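Local coordinates for protein 6-phosphogluconate dehydratase (Shewanella oneidensis, PDB 2GP4) that probably catalyses the dehydration of 6-phosphogluconate to 2-dehydro-3-deoxy-6-phosphogluconate, normally with an iron-sulfur cluster that is missing from this apo form, at residues D133-G138 with C174-P179; L144-R149 with T324-A329. One frame throughout, in Å; residues are numbered along the deposited sequence.

Interaction 1 of 2, residues D133-G138 with C174-P179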
loop_
_atom_site.group_PDB
_atom_site.type_symbol
_atom_site.label_atom_id
_atom_site.label_comp_id
_atom_site.label_asym_id
_atom_site.label_seq_id
_atom_site.Cartn_x
_atom_site.Cartn_y
_atom_site.Cartn_z
ATOM N N ASP A 133 -10.307 15.866 -3.938
ATOM C CA ASP A 133 -11.312 14.811 -3.819
ATOM C C ASP A 133 -11.049 13.786 -2.703
ATOM O O ASP A 133 -9.913 13.358 -2.492
ATOM C CB ASP A 133 -11.434 14.113 -5.174
ATOM C CG ASP A 133 -12.425 12.987 -5.160
ATOM O OD1 ASP A 133 -13.501 13.144 -4.537
ATOM O OD2 ASP A 133 -12.123 11.943 -5.774
ATOM N N GLY A 134 -12.116 13.378 -2.018
ATOM C CA GLY A 134 -12.021 12.495 -0.850
ATOM C C GLY A 134 -11.981 11.006 -1.153
ATOM O O GLY A 134 -11.217 10.571 -2.019
ATOM N N VAL A 135 -12.788 10.223 -0.435
ATOM C CA VAL A 135 -12.830 8.764 -0.638
ATOM C C VAL A 135 -14.096 8.303 -1.376
ATOM O O VAL A 135 -15.045 9.076 -1.536
ATOM C CB VAL A 135 -12.654 7.961 0.696
ATOM C CG1 VAL A 135 -11.519 8.533 1.530
ATOM C CG2 VAL A 135 -13.943 7.921 1.505
ATOM N N THR A 136 -14.097 7.047 -1.826
ATOM C CA THR A 136 -15.279 6.437 -2.457
ATOM C C THR A 136 -15.360 4.924 -2.244
ATOM O O THR A 136 -14.760 4.149 -2.991
ATOM C CB THR A 136 -15.375 6.753 -3.971
ATOM O OG1 THR A 136 -16.295 5.848 -4.594
ATOM C CG2 THR A 136 -14.020 6.626 -4.640
ATOM N N GLN A 137 -16.112 4.514 -1.223
ATOM C CA GLN A 137 -16.283 3.096 -0.904
ATOM C C GLN A 137 -17.741 2.772 -0.575
ATOM O O GLN A 137 -18.070 2.422 0.565
ATOM C CB GLN A 137 -15.373 2.662 0.263
ATOM C CG GLN A 137 -14.295 3.662 0.704
ATOM C CD GLN A 137 -14.741 4.564 1.852
ATOM O OE1 GLN A 137 -14.009 4.748 2.824
ATOM N NE2 GLN A 137 -15.938 5.133 1.742
ATOM N N GLY A 138 -18.614 2.890 -1.572
ATOM C CA GLY A 138 -20.021 2.515 -1.401
ATOM C C GLY A 138 -20.205 1.011 -1.535
ATOM O O GLY A 138 -19.508 0.230 -0.877
ATOM N N CYS A 174 -5.489 8.601 4.105
ATOM C CA CYS A 174 -4.778 7.334 3.955
ATOM C C CYS A 174 -5.362 6.496 2.808
ATOM O O CYS A 174 -6.379 6.871 2.218
ATOM C CB CYS A 174 -4.830 6.545 5.271
ATOM S SG CYS A 174 -3.827 5.033 5.289
ATOM N N ASP A 175 -4.688 5.379 2.500
ATOM C CA ASP A 175 -5.132 4.342 1.541
ATOM C C ASP A 175 -5.433 4.827 0.119
ATOM O O ASP A 175 -4.633 4.613 -0.787
ATOM C CB ASP A 175 -6.303 3.508 2.103
ATOM C CG ASP A 175 -6.761 2.399 1.143
ATOM O OD1 ASP A 175 -5.900 1.705 0.548
ATOM O OD2 ASP A 175 -7.994 2.223 0.986
ATOM N N LYS A 176 -6.597 5.439 -0.077
ATOM C CA LYS A 176 -6.973 5.979 -1.384
ATOM C C LYS A 176 -6.394 7.386 -1.554
ATOM O O LYS A 176 -5.870 7.742 -2.630
ATOM C CB LYS A 176 -8.496 5.954 -1.597
ATOM C CG LYS A 176 -9.339 6.280 -0.360
ATOM C CD LYS A 176 -9.821 5.022 0.367
ATOM C CE LYS A 176 -10.109 5.336 1.842
ATOM N NZ LYS A 176 -11.194 4.508 2.446
ATOM N N ILE A 177 -6.478 8.170 -0.484
ATOM C CA ILE A 177 -5.827 9.465 -0.432
ATOM C C ILE A 177 -4.433 9.246 0.149
ATOM O O ILE A 177 -4.226 8.325 0.939
ATOM C CB ILE A 177 -6.642 10.481 0.401
ATOM C CG1 ILE A 177 -8.126 10.382 0.039
ATOM C CG2 ILE A 177 -6.142 11.896 0.162
ATOM C CD1 ILE A 177 -9.042 11.220 0.900
ATOM N N VAL A 178 -3.489 10.093 -0.246
ATOM C CA VAL A 178 -2.047 9.944 0.021
ATOM C C VAL A 178 -1.348 9.446 -1.247
ATOM O O VAL A 178 -0.548 10.186 -1.803
ATOM C CB VAL A 178 -1.662 9.108 1.287
ATOM C CG1 VAL A 178 -0.190 8.738 1.250
ATOM C CG2 VAL A 178 -1.954 9.873 2.561
ATOM N N PRO A 179 -1.656 8.214 -1.723
ATOM C CA PRO A 179 -1.001 7.789 -2.958
ATOM C C PRO A 179 -1.353 8.690 -4.134
ATOM O O PRO A 179 -0.472 9.015 -4.934
ATOM C CB PRO A 179 -1.553 6.378 -3.180
ATOM C CG PRO A 179 -1.976 5.922 -1.828
ATOM C CD PRO A 179 -2.544 7.151 -1.212
#
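Val135 and Lys176 make the main apolar contact between these two loops, the valine lying against the aliphatic stem of the lysine. Val135 CG1 sits 3.5 Å from Lys176 CE and 3.7 Å from Lys176 CG, so the methyl lies alongside the CG-CD-CE stretch, which the bend at chi2 (-97°) turns toward Val135. Beside it, Val135 CG1 also meets Ile177 CD1 at 3.7 Å. That same isoleucine methyl meets the Gly134 backbone as well, coming to 3.6 Å from Gly134 C. Ile177 also packs on Ile152 of helix 145-160.

The polar part is a single hydrogen bond, from Lys176 NZ to Gln137 OE1 at 2.9 Å. Lys176 NZ approaches at a C=O...N angle of 118°, tilted 24° from the carbonyl plane, while the two side chains run across each other at about a right angle. Within 174-179 a tight turn is closed by Ile177 N bonding to Cys174 O.

Residues 174-179 carry the Cys-Asp-Lys-x-x-Pro signature of the dihydroxy-acid/6-phosphogluconate dehydratase family, whose cysteine probably serves the iron-sulfur cluster, and the Asp-Gly loop 133-138 packs against that signature here.

Interaction 2 of 2, residues L144-R149 with T324-A329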
loop_
_atom_site.group_PDB
_atom_site.type_symbol
_atom_site.label_atom_id
_atom_site.label_comp_id
_atom_site.label_asym_id
_atom_site.label_seq_id
_atom_site.Cartn_x
_atom_site.Cartn_y
_atom_site.Cartn_z
ATOM N N LEU A 144 -15.300 2.740 -7.904
ATOM C CA LEU A 144 -14.617 4.007 -8.200
ATOM C C LEU A 144 -13.410 4.277 -7.291
ATOM O O LEU A 144 -12.688 5.264 -7.483
ATOM C CB LEU A 144 -15.591 5.188 -8.090
ATOM C CG LEU A 144 -16.811 5.293 -9.008
ATOM C CD1 LEU A 144 -17.521 6.622 -8.773
ATOM C CD2 LEU A 144 -16.426 5.136 -10.478
ATOM N N SER A 145 -13.206 3.406 -6.307
ATOM C CA SER A 145 -12.187 3.581 -5.281
ATOM C C SER A 145 -10.755 3.674 -5.824
ATOM O O SER A 145 -9.997 4.567 -5.446
ATOM C CB SER A 145 -12.299 2.461 -4.249
ATOM O OG SER A 145 -11.138 2.388 -3.444
ATOM N N LEU A 146 -10.390 2.747 -6.697
ATOM C CA LEU A 146 -9.082 2.781 -7.326
ATOM C C LEU A 146 -9.001 3.991 -8.262
ATOM O O LEU A 146 -8.004 4.719 -8.266
ATOM C CB LEU A 146 -8.843 1.496 -8.117
ATOM C CG LEU A 146 -7.425 1.037 -8.481
ATOM C CD1 LEU A 146 -7.437 0.555 -9.922
ATOM C CD2 LEU A 146 -6.331 2.092 -8.281
ATOM N N LEU A 147 -10.065 4.196 -9.038
ATOM C CA LEU A 147 -10.145 5.287 -9.986
ATOM C C LEU A 147 -10.039 6.664 -9.339
ATOM O O LEU A 147 -9.564 7.605 -9.979
ATOM C CB LEU A 147 -11.441 5.186 -10.791
ATOM C CG LEU A 147 -11.438 4.217 -11.975
ATOM C CD1 LEU A 147 -12.856 3.877 -12.376
ATOM C CD2 LEU A 147 -10.649 4.801 -13.150
ATOM N N SER A 148 -10.480 6.784 -8.086
ATOM C CA SER A 148 -10.399 8.056 -7.359
ATOM C C SER A 148 -8.964 8.489 -7.038
ATOM O O SER A 148 -8.703 9.677 -6.859
ATOM C CB SER A 148 -11.226 8.012 -6.074
ATOM O OG SER A 148 -10.675 7.094 -5.149
ATOM N N ARG A 149 -8.049 7.526 -6.954
ATOM C CA ARG A 149 -6.626 7.839 -6.817
ATOM C C ARG A 149 -6.147 8.649 -8.018
ATOM O O ARG A 149 -5.450 9.648 -7.855
ATOM C CB ARG A 149 -5.781 6.570 -6.673
ATOM C CG ARG A 149 -4.282 6.841 -6.592
ATOM C CD ARG A 149 -3.479 5.574 -6.787
ATOM N NE ARG A 149 -3.403 5.177 -8.193
ATOM C CZ ARG A 149 -2.854 4.046 -8.634
ATOM N NH1 ARG A 149 -2.330 3.164 -7.786
ATOM N NH2 ARG A 149 -2.841 3.793 -9.936
ATOM N N THR A 324 0.679 -2.422 -2.501
ATOM C CA THR A 324 1.650 -2.886 -3.484
ATOM C C THR A 324 1.443 -2.144 -4.806
ATOM O O THR A 324 2.408 -1.748 -5.450
ATOM C CB THR A 324 1.592 -4.427 -3.704
ATOM O OG1 THR A 324 0.316 -4.797 -4.234
ATOM C CG2 THR A 324 1.840 -5.184 -2.396
HETATM N N MSE A 325 0.185 -1.942 -5.191
HETATM C CA MSE A 325 -0.144 -1.206 -6.413
HETATM C C MSE A 325 0.222 0.277 -6.321
HETATM O O MSE A 325 0.758 0.854 -7.273
HETATM C CB MSE A 325 -1.631 -1.350 -6.748
HETATM C CG MSE A 325 -2.019 -2.650 -7.422
HETATM SE SE MSE A 325 -3.960 -2.731 -7.688
HETATM C CE MSE A 325 -4.477 -2.796 -5.798
ATOM N N HIS A 326 -0.069 0.879 -5.170
ATOM C CA HIS A 326 0.160 2.307 -4.949
ATOM C C HIS A 326 1.635 2.665 -4.828
ATOM O O HIS A 326 2.054 3.731 -5.284
ATOM C CB HIS A 326 -0.600 2.802 -3.711
ATOM C CG HIS A 326 -2.068 2.514 -3.740
ATOM N ND1 HIS A 326 -2.826 2.617 -4.887
ATOM C CD2 HIS A 326 -2.922 2.145 -2.757
ATOM C CE1 HIS A 326 -4.080 2.304 -4.614
ATOM N NE2 HIS A 326 -4.166 2.020 -3.327
ATOM N N ILE A 327 2.416 1.786 -4.204
ATOM C CA ILE A 327 3.864 1.979 -4.099
ATOM C C ILE A 327 4.473 1.977 -5.499
ATOM O O ILE A 327 5.321 2.809 -5.812
ATOM C CB ILE A 327 4.535 0.884 -3.218
ATOM C CG1 ILE A 327 4.142 1.053 -1.741
ATOM C CG2 ILE A 327 6.075 0.872 -3.400
ATOM C CD1 ILE A 327 4.721 -0.020 -0.810
ATOM N N VAL A 328 4.022 1.042 -6.331
ATOM C CA VAL A 328 4.496 0.893 -7.709
ATOM C C VAL A 328 4.077 2.088 -8.581
ATOM O O VAL A 328 4.859 2.561 -9.412
ATOM C CB VAL A 328 4.003 -0.455 -8.323
ATOM C CG1 VAL A 328 4.270 -0.527 -9.822
ATOM C CG2 VAL A 328 4.660 -1.615 -7.623
ATOM N N ALA A 329 2.852 2.573 -8.378
ATOM C CA ALA A 329 2.351 3.748 -9.092
ATOM C C ALA A 329 3.062 5.031 -8.666
ATOM O O ALA A 329 3.366 5.889 -9.503
ATOM C CB ALA A 329 0.853 3.889 -8.907
#
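Arg149 reaches across from helix 145-160 to His326 of helix 322-333 and donates a hydrogen bond from NH1 to ND1, 3.0 Å long with an N-H...N angle of 147°. The donor lies almost exactly in the imidazole plane, at the ring edge, whereas the guanidinium is turned 75° against the ring, giving an edge-on bond rather than a stack. Around this bond the packing is close. Ala329 CB presses on one face of the guanidinium, 3.5 Å from Arg149 NH1, and Leu146 CD2 covers the opposite face, 4.0 Å above its plane, so the flat group is sandwiched between two aliphatic methyls. The arginine chain leaves its helix with CG anti to the backbone N (chi1 177°) and then bends at chi3, which turns the group in between them. Arg149 NH2 has its own partner in Gly617 O.

The two helices belong to the largely alpha-helical N-terminal domain. The axes of 145-149 and 324-329 are nearly parallel but 12.4 Å apart, so the long Arg149 side chain spans most of the gap, and Ile183 of helix 179-186 touches both Arg149 and Ala329. With Arg149 replaced by an alanine, His326 ND1 and Gly617 O would probably lose this donor and a gap would open between Leu146 and Ala329.

The looser side is still buried. There Leu146 CD2 only grazes the imidazole edge, 4.3 Å from His326 CE1, and the side chain of selenomethionine Met325 comes no closer than 4.7 Å, from CB to Arg149 NH1, though its backbone O is 3.9 Å from that nitrogen.

In the fold
The centres of the two interactions lie 9 Å apart, and their segments alternate along the chain in the order 133-138, 144-149, 174-179, 324-329. Interaction 1 is a surface contact between loops and interaction 2 a buried one between helices, yet they touch directly: Thr136 packs on Ser145 and Ser148 at the start of helix 145-160, and the Asp175 backbone oxygen lies against the His326 ring. Helix 179-186, which begins at Pro179, leans on His326 as well. The signature loop is thus backed by the helical core of the N-terminal family region, consistent with a cluster-binding loop resting on a packed helical framework.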